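Deoxyribodipyrimidine photo-lyase (Oryza sativa Japonica Group, PDB 3UMV) repairs ultraviolet-damaged DNA, using light and a bound FAD to split cyclobutane pyrimidine dimers back into two pyrimidines. Local coordinates at residues A[110-115]-A[213-218]; A[345-350]-A[456-461]; A[398-403]-A[439-444]. One frame throughout, in Å; residues are numbered along the deposited sequence.

Contact 1: A[110-115]-A[213-218]; sequences PFFLFT and DREQPE. With URE (urea), chain N.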
loop_
_atom_site.group_PDB
_atom_site.type_symbol
_atom_site.label_atom_id
_atom_site.label_comp_id
_atom_site.label_asym_id
_atom_site.label_seq_id
_atom_site.Cartn_x
_atom_site.Cartn_y
_atom_site.Cartn_z
ATOM N N PRO A 110 21.164 13.295 -5.694
ATOM C CA PRO A 110 20.252 14.407 -5.979
ATOM C C PRO A 110 18.802 13.958 -5.885
ATOM O O PRO A 110 18.449 12.938 -6.472
ATOM C CB PRO A 110 20.586 14.768 -7.432
ATOM C CG PRO A 110 21.932 14.192 -7.677
ATOM C CD PRO A 110 21.997 12.951 -6.859
ATOM N N PHE A 111 17.977 14.706 -5.158
ATOM C CA PHE A 111 16.561 14.369 -5.025
ATOM C C PHE A 111 15.733 15.545 -5.527
ATOM O O PHE A 111 15.717 16.603 -4.905
ATOM C CB PHE A 111 16.222 14.054 -3.560
ATOM C CG PHE A 111 14.769 13.707 -3.313
ATOM C CD1 PHE A 111 14.265 12.457 -3.644
ATOM C CD2 PHE A 111 13.920 14.628 -2.720
ATOM C CE1 PHE A 111 12.918 12.136 -3.395
ATOM C CE2 PHE A 111 12.586 14.317 -2.477
ATOM C CZ PHE A 111 12.088 13.064 -2.817
ATOM N N PHE A 112 15.047 15.353 -6.653
ATOM C CA PHE A 112 14.159 16.375 -7.204
ATOM C C PHE A 112 12.730 16.191 -6.692
ATOM O O PHE A 112 12.123 15.141 -6.898
ATOM C CB PHE A 112 14.140 16.302 -8.731
ATOM C CG PHE A 112 15.440 16.699 -9.377
ATOM C CD1 PHE A 112 15.647 17.994 -9.813
ATOM C CD2 PHE A 112 16.451 15.770 -9.549
ATOM C CE1 PHE A 112 16.846 18.363 -10.413
ATOM C CE2 PHE A 112 17.662 16.131 -10.149
ATOM C CZ PHE A 112 17.856 17.428 -10.581
ATOM N N LEU A 113 12.201 17.214 -6.028
ATOM C CA LEU A 113 10.820 17.200 -5.564
ATOM C C LEU A 113 9.947 18.103 -6.424
ATOM O O LEU A 113 10.207 19.301 -6.536
ATOM C CB LEU A 113 10.733 17.649 -4.108
ATOM C CG LEU A 113 9.300 17.596 -3.574
ATOM C CD1 LEU A 113 8.770 16.183 -3.637
ATOM C CD2 LEU A 113 9.226 18.137 -2.149
ATOM N N PHE A 114 8.908 17.524 -7.020
ATOM C CA PHE A 114 7.991 18.270 -7.882
ATOM C C PHE A 114 6.579 18.269 -7.295
ATOM O O PHE A 114 5.981 17.207 -7.099
ATOM C CB PHE A 114 7.972 17.657 -9.284
ATOM C CG PHE A 114 9.288 17.765 -10.018
ATOM C CD1 PHE A 114 9.983 16.628 -10.400
ATOM C CD2 PHE A 114 9.827 19.001 -10.319
ATOM C CE1 PHE A 114 11.188 16.727 -11.086
ATOM C CE2 PHE A 114 11.036 19.110 -10.997
ATOM C CZ PHE A 114 11.720 17.974 -11.378
ATOM N N THR A 115 6.039 19.447 -6.997
ATOM C CA THR A 115 4.705 19.503 -6.409
ATOM C C THR A 115 3.595 19.881 -7.402
ATOM O O THR A 115 2.429 20.011 -7.027
ATOM C CB THR A 115 4.672 20.407 -5.158
ATOM O OG1 THR A 115 5.250 21.682 -5.461
ATOM C CG2 THR A 115 5.472 19.759 -4.040
ATOM N N ASP A 213 26.765 16.378 -11.843
ATOM C CA ASP A 213 27.293 17.646 -12.316
ATOM C C ASP A 213 26.301 18.365 -13.229
ATOM O O ASP A 213 26.688 19.217 -14.027
ATOM C CB ASP A 213 28.608 17.409 -13.063
ATOM C CG ASP A 213 28.406 16.696 -14.393
ATOM O OD1 ASP A 213 29.172 16.985 -15.338
ATOM O OD2 ASP A 213 27.484 15.858 -14.502
ATOM N N ARG A 214 25.023 18.017 -13.119
ATOM C CA ARG A 214 24.010 18.633 -13.969
ATOM C C ARG A 214 23.169 19.630 -13.174
ATOM O O ARG A 214 23.606 20.143 -12.142
ATOM C CB ARG A 214 23.109 17.568 -14.602
ATOM C CG ARG A 214 23.849 16.467 -15.343
ATOM C CD ARG A 214 24.717 17.013 -16.472
ATOM N NE ARG A 214 25.498 15.948 -17.097
ATOM C CZ ARG A 214 25.062 15.194 -18.101
ATOM N NH1 ARG A 214 23.850 15.393 -18.604
ATOM N NH2 ARG A 214 25.839 14.244 -18.605
ATOM N N GLU A 215 21.961 19.893 -13.661
ATOM C CA GLU A 215 21.029 20.779 -12.975
ATOM C C GLU A 215 20.833 20.321 -11.534
ATOM O O GLU A 215 20.587 19.143 -11.272
ATOM C CB GLU A 215 19.683 20.817 -13.706
ATOM C CG GLU A 215 18.537 21.392 -12.876
ATOM C CD GLU A 215 17.230 21.495 -13.651
ATOM O OE1 GLU A 215 16.162 21.238 -13.055
ATOM O OE2 GLU A 215 17.270 21.839 -14.851
ATOM N N GLN A 216 20.942 21.266 -10.608
ATOM C CA GLN A 216 20.796 20.991 -9.187
ATOM C C GLN A 216 19.327 21.091 -8.779
ATOM O O GLN A 216 18.612 21.987 -9.243
ATOM C CB GLN A 216 21.629 22.000 -8.394
ATOM C CG GLN A 216 22.038 21.527 -7.015
ATOM C CD GLN A 216 23.019 20.371 -7.061
ATOM O OE1 GLN A 216 23.988 20.389 -7.822
ATOM N NE2 GLN A 216 22.769 19.354 -6.244
ATOM N N PRO A 217 18.864 20.184 -7.903
ATOM C CA PRO A 217 17.462 20.270 -7.494
ATOM C C PRO A 217 17.229 21.563 -6.728
ATOM O O PRO A 217 18.125 22.037 -6.031
ATOM C CB PRO A 217 17.284 19.054 -6.566
ATOM C CG PRO A 217 18.442 18.127 -6.906
ATOM C CD PRO A 217 19.566 19.072 -7.237
ATOM N N GLU A 218 16.043 22.139 -6.881
ATOM C CA GLU A 218 15.691 23.346 -6.151
ATOM C C GLU A 218 15.512 23.006 -4.675
ATOM O O GLU A 218 15.024 21.931 -4.339
ATOM C CB GLU A 218 14.402 23.937 -6.721
ATOM C CG GLU A 218 14.473 24.155 -8.226
ATOM C CD GLU A 218 13.524 25.233 -8.714
ATOM O OE1 GLU A 218 13.957 26.074 -9.533
ATOM O OE2 GLU A 218 12.349 25.236 -8.285
HETATM C C URE N . 13.134 21.043 -8.900
HETATM O O URE N . 13.909 20.602 -8.069
HETATM N N1 URE N . 11.849 21.043 -8.653
HETATM N N2 URE N . 13.586 21.506 -10.039
HETATM O O HOH W 1 13.452 19.848 -5.532
#

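Contact 2: A[345-350]-A[456-461]; sequences EWARKT and GKIRYM. With URE (urea), chain K.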
loop_
_atom_site.group_PDB
_atom_site.type_symbol
_atom_site.label_atom_id
_atom_site.label_comp_id
_atom_site.label_asym_id
_atom_site.label_seq_id
_atom_site.Cartn_x
_atom_site.Cartn_y
_atom_site.Cartn_z
ATOM N N GLU A 345 -18.061 -14.227 -10.966
ATOM C CA GLU A 345 -19.464 -14.405 -11.372
ATOM C C GLU A 345 -20.363 -15.019 -10.289
ATOM O O GLU A 345 -21.510 -14.599 -10.123
ATOM C CB GLU A 345 -19.561 -15.212 -12.676
ATOM C CG GLU A 345 -20.929 -15.157 -13.305
ATOM C CD GLU A 345 -21.035 -16.009 -14.556
ATOM O OE1 GLU A 345 -22.042 -15.875 -15.279
ATOM O OE2 GLU A 345 -20.119 -16.815 -14.812
ATOM N N TRP A 346 -19.850 -15.982 -9.528
ATOM C CA TRP A 346 -20.675 -16.626 -8.512
ATOM C C TRP A 346 -21.135 -15.591 -7.494
ATOM O O TRP A 346 -22.261 -15.642 -7.017
ATOM C CB TRP A 346 -19.918 -17.753 -7.810
ATOM C CG TRP A 346 -18.873 -17.290 -6.824
ATOM C CD1 TRP A 346 -17.551 -17.088 -7.073
ATOM C CD2 TRP A 346 -19.071 -16.985 -5.432
ATOM N NE1 TRP A 346 -16.910 -16.669 -5.928
ATOM C CE2 TRP A 346 -17.822 -16.595 -4.911
ATOM C CE3 TRP A 346 -20.185 -16.993 -4.582
ATOM C CZ2 TRP A 346 -17.647 -16.228 -3.584
ATOM C CZ3 TRP A 346 -20.013 -16.624 -3.256
ATOM C CH2 TRP A 346 -18.745 -16.242 -2.774
ATOM N N ALA A 347 -20.235 -14.668 -7.160
ATOM C CA ALA A 347 -20.491 -13.666 -6.128
ATOM C C ALA A 347 -21.434 -12.594 -6.654
ATOM O O ALA A 347 -22.359 -12.147 -5.962
ATOM C CB ALA A 347 -19.199 -13.053 -5.653
ATOM N N ARG A 348 -21.204 -12.163 -7.889
ATOM C CA ARG A 348 -22.123 -11.205 -8.492
ATOM C C ARG A 348 -23.537 -11.748 -8.522
ATOM O O ARG A 348 -24.480 -11.052 -8.151
ATOM C CB ARG A 348 -21.658 -10.800 -9.893
ATOM C CG ARG A 348 -20.363 -9.993 -9.864
ATOM C CD ARG A 348 -19.859 -9.569 -11.240
ATOM N NE ARG A 348 -19.071 -10.590 -11.937
ATOM C CZ ARG A 348 -19.472 -11.222 -13.038
ATOM N NH1 ARG A 348 -20.671 -10.970 -13.552
ATOM N NH2 ARG A 348 -18.680 -12.115 -13.628
ATOM N N LYS A 349 -23.682 -12.999 -8.940
ATOM C CA LYS A 349 -25.010 -13.599 -9.072
ATOM C C LYS A 349 -25.713 -13.758 -7.723
ATOM O O LYS A 349 -26.909 -13.488 -7.593
ATOM C CB LYS A 349 -24.923 -14.929 -9.809
ATOM C CG LYS A 349 -24.601 -14.749 -11.286
ATOM C CD LYS A 349 -24.254 -16.060 -11.965
ATOM C CE LYS A 349 -25.478 -16.896 -12.233
ATOM N NZ LYS A 349 -25.159 -18.202 -12.897
ATOM N N THR A 350 -24.974 -14.189 -6.710
ATOM C CA THR A 350 -25.608 -14.391 -5.415
ATOM C C THR A 350 -26.038 -13.057 -4.806
ATOM O O THR A 350 -27.090 -12.962 -4.195
ATOM C CB THR A 350 -24.728 -15.199 -4.431
ATOM O OG1 THR A 350 -25.548 -15.670 -3.355
ATOM C CG2 THR A 350 -23.627 -14.343 -3.857
ATOM N N GLY A 456 -26.675 -13.522 0.498
ATOM C CA GLY A 456 -26.609 -14.702 -0.342
ATOM C C GLY A 456 -25.544 -15.646 0.197
ATOM O O GLY A 456 -25.494 -15.908 1.404
ATOM N N LYS A 457 -24.685 -16.141 -0.691
ATOM C CA LYS A 457 -23.582 -17.020 -0.292
ATOM C C LYS A 457 -22.300 -16.293 0.132
ATOM O O LYS A 457 -21.286 -16.923 0.417
ATOM C CB LYS A 457 -23.291 -18.028 -1.401
ATOM C CG LYS A 457 -24.518 -18.836 -1.778
ATOM C CD LYS A 457 -24.227 -19.832 -2.881
ATOM C CE LYS A 457 -25.524 -20.439 -3.388
ATOM N NZ LYS A 457 -25.289 -21.434 -4.474
ATOM N N ILE A 458 -22.330 -14.967 0.164
ATOM C CA ILE A 458 -21.162 -14.220 0.620
ATOM C C ILE A 458 -21.004 -14.531 2.106
ATOM O O ILE A 458 -21.990 -14.568 2.829
ATOM C CB ILE A 458 -21.367 -12.702 0.450
ATOM C CG1 ILE A 458 -21.603 -12.368 -1.029
ATOM C CG2 ILE A 458 -20.169 -11.938 1.010
ATOM C CD1 ILE A 458 -20.498 -12.881 -1.957
ATOM N N ARG A 459 -19.766 -14.741 2.554
ATOM C CA ARG A 459 -19.487 -15.055 3.959
ATOM C C ARG A 459 -20.093 -14.040 4.942
ATOM O O ARG A 459 -19.945 -12.817 4.774
ATOM C CB ARG A 459 -17.973 -15.184 4.183
ATOM C CG ARG A 459 -17.598 -15.611 5.612
ATOM C CD ARG A 459 -16.116 -15.369 5.919
ATOM N NE ARG A 459 -15.226 -16.093 5.011
ATOM C CZ ARG A 459 -14.176 -16.806 5.404
ATOM N NH1 ARG A 459 -13.885 -16.892 6.699
ATOM N NH2 ARG A 459 -13.415 -17.436 4.505
ATOM N N TYR A 460 -20.769 -14.557 5.971
ATOM C CA TYR A 460 -21.451 -13.738 6.967
ATOM C C TYR A 460 -20.641 -13.735 8.261
ATOM O O TYR A 460 -19.988 -14.721 8.585
ATOM C CB TYR A 460 -22.856 -14.296 7.240
ATOM C CG TYR A 460 -23.718 -13.405 8.112
ATOM C CD1 TYR A 460 -24.098 -13.809 9.383
ATOM C CD2 TYR A 460 -24.153 -12.171 7.661
ATOM C CE1 TYR A 460 -24.891 -13.004 10.182
ATOM C CE2 TYR A 460 -24.943 -11.349 8.458
ATOM C CZ TYR A 460 -25.305 -11.773 9.714
ATOM O OH TYR A 460 -26.091 -10.970 10.520
ATOM N N MET A 461 -20.668 -12.618 8.979
ATOM C CA MET A 461 -20.073 -12.535 10.308
ATOM C C MET A 461 -21.055 -11.766 11.174
ATOM O O MET A 461 -21.773 -10.894 10.678
ATOM C CB MET A 461 -18.734 -11.798 10.268
ATOM C CG MET A 461 -17.589 -12.516 9.529
ATOM S SD MET A 461 -16.133 -11.435 9.353
ATOM C CE MET A 461 -15.421 -11.533 11.000
HETATM C C URE K . -23.033 -17.423 5.213
HETATM O O URE K . -23.428 -16.738 4.263
HETATM N N1 URE K . -21.856 -17.218 5.769
HETATM N N2 URE K . -23.804 -18.371 5.689
#

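Contact 3: A[398-403]-A[439-444]; sequences YWAKKI and WSICGL. With FAD (flavin-adenine dinucleotide), chain I.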
loop_
_atom_site.group_PDB
_atom_site.type_symbol
_atom_site.label_atom_id
_atom_site.label_comp_id
_atom_site.label_asym_id
_atom_site.label_seq_id
_atom_site.Cartn_x
_atom_site.Cartn_y
_atom_site.Cartn_z
ATOM N N TYR A 398 -15.268 -7.632 9.747
ATOM C CA TYR A 398 -16.562 -7.414 10.384
ATOM C C TYR A 398 -17.169 -6.082 9.932
ATOM O O TYR A 398 -18.314 -6.019 9.498
ATOM C CB TYR A 398 -16.389 -7.416 11.902
ATOM C CG TYR A 398 -17.669 -7.226 12.679
ATOM C CD1 TYR A 398 -18.077 -5.966 13.105
ATOM C CD2 TYR A 398 -18.477 -8.315 12.979
ATOM C CE1 TYR A 398 -19.266 -5.805 13.835
ATOM C CE2 TYR A 398 -19.649 -8.165 13.691
ATOM C CZ TYR A 398 -20.046 -6.918 14.106
ATOM O OH TYR A 398 -21.223 -6.803 14.810
ATOM N N TRP A 399 -16.355 -5.037 10.005
ATOM C CA TRP A 399 -16.752 -3.667 9.674
ATOM C C TRP A 399 -17.321 -3.567 8.268
ATOM O O TRP A 399 -18.412 -3.020 8.057
ATOM C CB TRP A 399 -15.529 -2.769 9.833
ATOM C CG TRP A 399 -15.669 -1.378 9.347
ATOM C CD1 TRP A 399 -16.202 -0.318 10.024
ATOM C CD2 TRP A 399 -15.190 -0.862 8.104
ATOM N NE1 TRP A 399 -16.115 0.822 9.257
ATOM C CE2 TRP A 399 -15.503 0.512 8.073
ATOM C CE3 TRP A 399 -14.536 -1.431 7.009
ATOM C CZ2 TRP A 399 -15.189 1.322 6.984
ATOM C CZ3 TRP A 399 -14.230 -0.627 5.934
ATOM C CH2 TRP A 399 -14.544 0.732 5.929
ATOM N N ALA A 400 -16.621 -4.115 7.293
ATOM C CA ALA A 400 -17.084 -3.994 5.922
ATOM C C ALA A 400 -18.317 -4.858 5.643
ATOM O O ALA A 400 -19.184 -4.482 4.855
ATOM C CB ALA A 400 -15.947 -4.319 4.932
ATOM N N LYS A 401 -18.383 -6.025 6.272
ATOM C CA LYS A 401 -19.543 -6.887 6.108
ATOM C C LYS A 401 -20.828 -6.288 6.676
ATOM O O LYS A 401 -21.918 -6.485 6.112
ATOM C CB LYS A 401 -19.275 -8.263 6.697
ATOM C CG LYS A 401 -18.291 -9.051 5.855
ATOM C CD LYS A 401 -18.174 -10.486 6.315
ATOM C CE LYS A 401 -17.148 -11.234 5.435
ATOM N NZ LYS A 401 -17.675 -11.491 4.071
ATOM N N LYS A 402 -20.725 -5.565 7.789
ATOM C CA LYS A 402 -21.907 -4.864 8.306
ATOM C C LYS A 402 -22.377 -3.767 7.350
ATOM O O LYS A 402 -23.570 -3.485 7.243
ATOM C CB LYS A 402 -21.648 -4.274 9.688
ATOM C CG LYS A 402 -21.440 -5.307 10.780
ATOM C CD LYS A 402 -22.680 -6.168 10.956
ATOM C CE LYS A 402 -22.331 -7.632 10.812
ATOM N NZ LYS A 402 -23.422 -8.543 11.295
ATOM N N ILE A 403 -21.444 -3.142 6.636
ATOM C CA ILE A 403 -21.839 -2.115 5.683
ATOM C C ILE A 403 -22.692 -2.734 4.575
ATOM O O ILE A 403 -23.709 -2.163 4.180
ATOM C CB ILE A 403 -20.618 -1.385 5.118
ATOM C CG1 ILE A 403 -19.866 -0.689 6.243
ATOM C CG2 ILE A 403 -21.034 -0.364 4.071
ATOM C CD1 ILE A 403 -18.587 0.006 5.803
ATOM N N TRP A 439 -13.093 -8.422 -0.662
ATOM C CA TRP A 439 -13.186 -9.729 0.001
ATOM C C TRP A 439 -14.437 -9.754 0.881
ATOM O O TRP A 439 -15.204 -10.716 0.894
ATOM C CB TRP A 439 -11.935 -9.986 0.850
ATOM C CG TRP A 439 -11.935 -11.307 1.581
ATOM C CD1 TRP A 439 -11.378 -12.485 1.154
ATOM C CD2 TRP A 439 -12.492 -11.577 2.878
ATOM N NE1 TRP A 439 -11.572 -13.468 2.096
ATOM C CE2 TRP A 439 -12.249 -12.936 3.162
ATOM C CE3 TRP A 439 -13.177 -10.804 3.816
ATOM C CZ2 TRP A 439 -12.670 -13.534 4.347
ATOM C CZ3 TRP A 439 -13.592 -11.402 5.001
ATOM C CH2 TRP A 439 -13.339 -12.750 5.248
ATOM N N SER A 440 -14.646 -8.668 1.611
ATOM C CA SER A 440 -15.699 -8.597 2.614
ATOM C C SER A 440 -17.082 -8.553 1.991
ATOM O O SER A 440 -17.993 -9.260 2.424
ATOM C CB SER A 440 -15.491 -7.349 3.477
ATOM O OG SER A 440 -14.235 -7.432 4.125
ATOM N N ILE A 441 -17.221 -7.732 0.963
ATOM C CA ILE A 441 -18.535 -7.361 0.468
ATOM C C ILE A 441 -18.930 -8.220 -0.744
ATOM O O ILE A 441 -20.104 -8.504 -0.940
ATOM C CB ILE A 441 -18.577 -5.835 0.174
ATOM C CG1 ILE A 441 -18.480 -5.080 1.501
ATOM C CG2 ILE A 441 -19.835 -5.419 -0.605
ATOM C CD1 ILE A 441 -18.362 -3.589 1.373
ATOM N N CYS A 442 -17.934 -8.676 -1.508
ATOM C CA CYS A 442 -18.149 -9.372 -2.783
ATOM C C CYS A 442 -17.497 -10.753 -2.827
ATOM O O CYS A 442 -17.425 -11.367 -3.884
ATOM C CB CYS A 442 -17.622 -8.544 -3.955
ATOM S SG CYS A 442 -18.372 -6.954 -4.058
ATOM N N GLY A 443 -17.033 -11.223 -1.676
ATOM C CA GLY A 443 -16.431 -12.537 -1.546
ATOM C C GLY A 443 -15.185 -12.778 -2.387
ATOM O O GLY A 443 -14.849 -13.914 -2.684
ATOM N N LEU A 444 -14.499 -11.706 -2.776
ATOM C CA LEU A 444 -13.297 -11.834 -3.594
ATOM C C LEU A 444 -12.269 -12.673 -2.844
ATOM O O LEU A 444 -12.055 -12.471 -1.654
ATOM C CB LEU A 444 -12.719 -10.448 -3.907
ATOM C CG LEU A 444 -11.454 -10.417 -4.780
ATOM C CD1 LEU A 444 -11.719 -11.064 -6.129
ATOM C CD2 LEU A 444 -10.896 -9.006 -4.958
HETATM P PA FAD I . -0.219 -7.828 10.085
HETATM O O1A FAD I . -1.193 -8.864 10.558
HETATM O O2A FAD I . 0.992 -7.663 10.961
HETATM O O5B FAD I . 0.197 -8.186 8.583
HETATM C C5B FAD I . 1.480 -7.897 8.072
HETATM C C4B FAD I . 1.371 -7.465 6.605
HETATM O O4B FAD I . 0.757 -8.462 5.802
HETATM C C3B FAD I . 0.488 -6.244 6.440
HETATM O O3B FAD I . 1.198 -5.054 6.688
HETATM C C2B FAD I . 0.098 -6.361 4.996
HETATM O O2B FAD I . 1.185 -5.970 4.179
HETATM C C1B FAD I . -0.069 -7.850 4.836
HETATM N N9A FAD I . -1.473 -8.248 5.031
HETATM C C8A FAD I . -2.072 -8.674 6.186
HETATM N N7A FAD I . -3.368 -8.942 5.902
HETATM C C5A FAD I . -3.600 -8.676 4.586
HETATM C C6A FAD I . -4.720 -8.766 3.750
HETATM N N6A FAD I . -5.876 -9.280 4.169
HETATM N N1A FAD I . -4.614 -8.416 2.422
HETATM C C2A FAD I . -3.407 -7.990 1.918
HETATM N N3A FAD I . -2.306 -7.898 2.741
HETATM C C4A FAD I . -2.405 -8.248 4.043
HETATM N N1 FAD I . -4.498 -3.419 4.050
HETATM C C2 FAD I . -3.774 -2.324 3.679
HETATM O O2 FAD I . -2.549 -2.442 3.622
HETATM N N3 FAD I . -4.409 -1.137 3.356
HETATM C C4 FAD I . -5.787 -1.037 3.422
HETATM O O4 FAD I . -6.350 0.026 3.139
HETATM C C4X FAD I . -6.515 -2.161 3.790
HETATM N N5 FAD I . -7.887 -2.124 3.888
HETATM C C5X FAD I . -8.596 -3.257 4.236
HETATM C C6 FAD I . -9.995 -3.217 4.301
HETATM C C7 FAD I . -10.715 -4.361 4.658
HETATM C C7M FAD I . -12.219 -4.294 4.707
HETATM C C8 FAD I . -10.023 -5.538 4.958
HETATM C C8M FAD I . -10.739 -6.796 5.352
HETATM C C9 FAD I . -8.640 -5.561 4.903
HETATM C C9A FAD I . -7.930 -4.431 4.541
HETATM N N10 FAD I . -6.552 -4.464 4.492
HETATM C C10 FAD I . -5.866 -3.336 4.110
HETATM C "C1'" FAD I . -5.764 -5.724 4.821
HETATM C "C2'" FAD I . -5.356 -5.849 6.323
HETATM O "O2'" FAD I . -6.425 -5.613 7.247
HETATM C "C3'" FAD I . -4.180 -4.942 6.729
HETATM O "O3'" FAD I . -3.128 -5.112 5.816
HETATM C "C4'" FAD I . -3.648 -5.231 8.135
HETATM O "O4'" FAD I . -4.686 -5.061 9.083
HETATM C "C5'" FAD I . -2.481 -4.283 8.406
HETATM O "O5'" FAD I . -2.050 -4.242 9.745
HETATM P P FAD I . -0.629 -4.881 10.130
HETATM O O1P FAD I . 0.463 -4.354 9.219
HETATM O O2P FAD I . -0.347 -4.622 11.587
HETATM O O3P FAD I . -1.021 -6.426 9.879
HETATM O O HOH W 2 -16.028 -12.978 2.345
#

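Contact 1: A[110-115]-A[213-218]
Pro217 lies across Phe112 at about a right angle, and this pair makes the tight part of the contact. Pro217 CG sits 3.7 Å from the centroid of the Phe112 ring, only 8° off the ring normal, which meets the definition of a CH-pi contact over the face. The ring is brought under the proline because CG of Phe112 stands anti to its carbonyl carbon (chi1 -68°). At the edge, near the ring plane, the carbonyl O of Glu215 lies 3.3 Å from Phe112 CZ. Pro217 CB also comes within 3.3 Å of Phe111 O, and Pro110, just before the strand, sets its CB against Pro217 CG. Phe112 and Phe114 also touch Leu124 of helix 120-127.

Toward Glu218 the segments diverge, no direct hydrogen bond joins them, and small molecules bridge the interval. Urea N1 donates to Leu113 O (3.2 Å), and the urea O receives Glu218 N at 2.9 Å, with an N-H...O angle of 157°. Water 1 accepts from Leu113 N (3.0 Å) and also links to Glu218 O and the urea oxygen. The side chain of Glu215 only skirts the ring; its carboxylate forms a salt bridge with Arg127, while the exposed Gln216 covers little.

Strand 111-114 is an outermost strand of the sheet and pairs with strand 70-75 through its backbone. The loop before helix 222-231 thus packs by proline-aromatic contact and a urea site against the border of the photolyase alpha/beta domain, a Rossmann-like fold of the HUP clan.

Contact 2: A[345-350]-A[456-461]
Thr350 and Gly456 bring the two backbones closest, their CA atoms 5.2 Å apart, whereas those of Ala347 and Ile458 are 6.8 Å apart; the loop between helices 431-442 and 463-469 therefore draws away from helix 345-353 between these two points. At the near end Lys457 N donates to Thr350 OG1 over 2.8 Å, with an N-H...O angle of 162°. The hydroxyl is placed for this by lying anti to the backbone N (chi1 -164°). It also lies 3.3 Å from Gly456 CA, where a beta carbon would collide with it, and the positive phi of Gly456 again suits a residue without one.

Farther along, CD1 of Ile458 is the shared apolar tip. It reaches Ala347 CB, Thr350 CG2 and, at 3.9 Å, Trp346 CH2, while Lys457 O lies at the indole edge, near its plane, 3.9 Å from CZ3. Trp346 itself spreads one face over Ala347 CB. A valine at Thr350 would probably leave the N-H of Lys457 without its acceptor and free the loop to shift at Gly456.

With one nearly straight bond beside an apolar patch, the bond probably fixes the loop at Gly456-Lys457, while apolar packing carries the contact at Ile458.

Contact 3: A[398-403]-A[439-444]
Lys401 crosses to the other helix and supplies its polar link: NZ donates to Ser440 O at 2.8 Å, in the carbonyl plane and on a lone pair, with a C=O...N angle of 126°. The chain runs extended until chi4 (-72°) bends the ammonium group toward that oxygen. NZ also gives a hydrogen bond to water 2 (2.8 Å), which in turn donates to Trp439 O, and a further one to Arg459 O beyond the two segments. NZ thus has three oxygen partners, which probably offset much of the cost of burying its charge. Ser440 OG is hydrogen-bonded to Gly436 O, one turn back on its own helix.

Aromatic contact accompanies this bridge. CE of Lys401 comes 3.6 Å from Trp439 CZ3, the two side chains crossing at a slant, and water 2 sits above the centre of one indole face, 3.6 Å from the plane.

Close packing is tightest where Ala400 meets Ser440. Their CB atoms stand 3.4 Å apart, tighter than usual van der Waals contact, so the helices are pressed together here with only small side chains between them. Ile441 lays CG1 against Ala400 O at 3.5 Å.

The cofactor is met by the same small residues: Ala400 CB is 3.7 Å from FAD C7M, and Ser440 OG approaches C8M. The ring of Trp399, a residue predicted to carry an electron as a tryptophanyl radical, turns its edge to C7M, with Trp378 nearly parallel beside it. Helices 393-405 and 431-442 here close the dimethylbenzene end of the flavin pocket, a site belonging to the helical FAD-binding domain of photolyases.

How the contacts relate
Contact 1 is a surface contact at the margin of the alpha/beta domain, joining an edge strand to a loop, whereas contacts 2 and 3 are largely buried and lie on the other side of the chain's centre. The centres of contacts 1 and 2 are about 51 Å apart; those of contacts 2 and 3 only about 10 Å. These two touch: Met461 O probably accepts a bond from Lys402 NZ on helix 393-405, and Ala347 CB packs on Cys442 O. Chemistry follows place: contact 1 relies on urea and water for its polar links, contact 2 on a backbone-to-hydroxyl bond, and contact 3 on a buried lysine between helices that also line the flavin pocket.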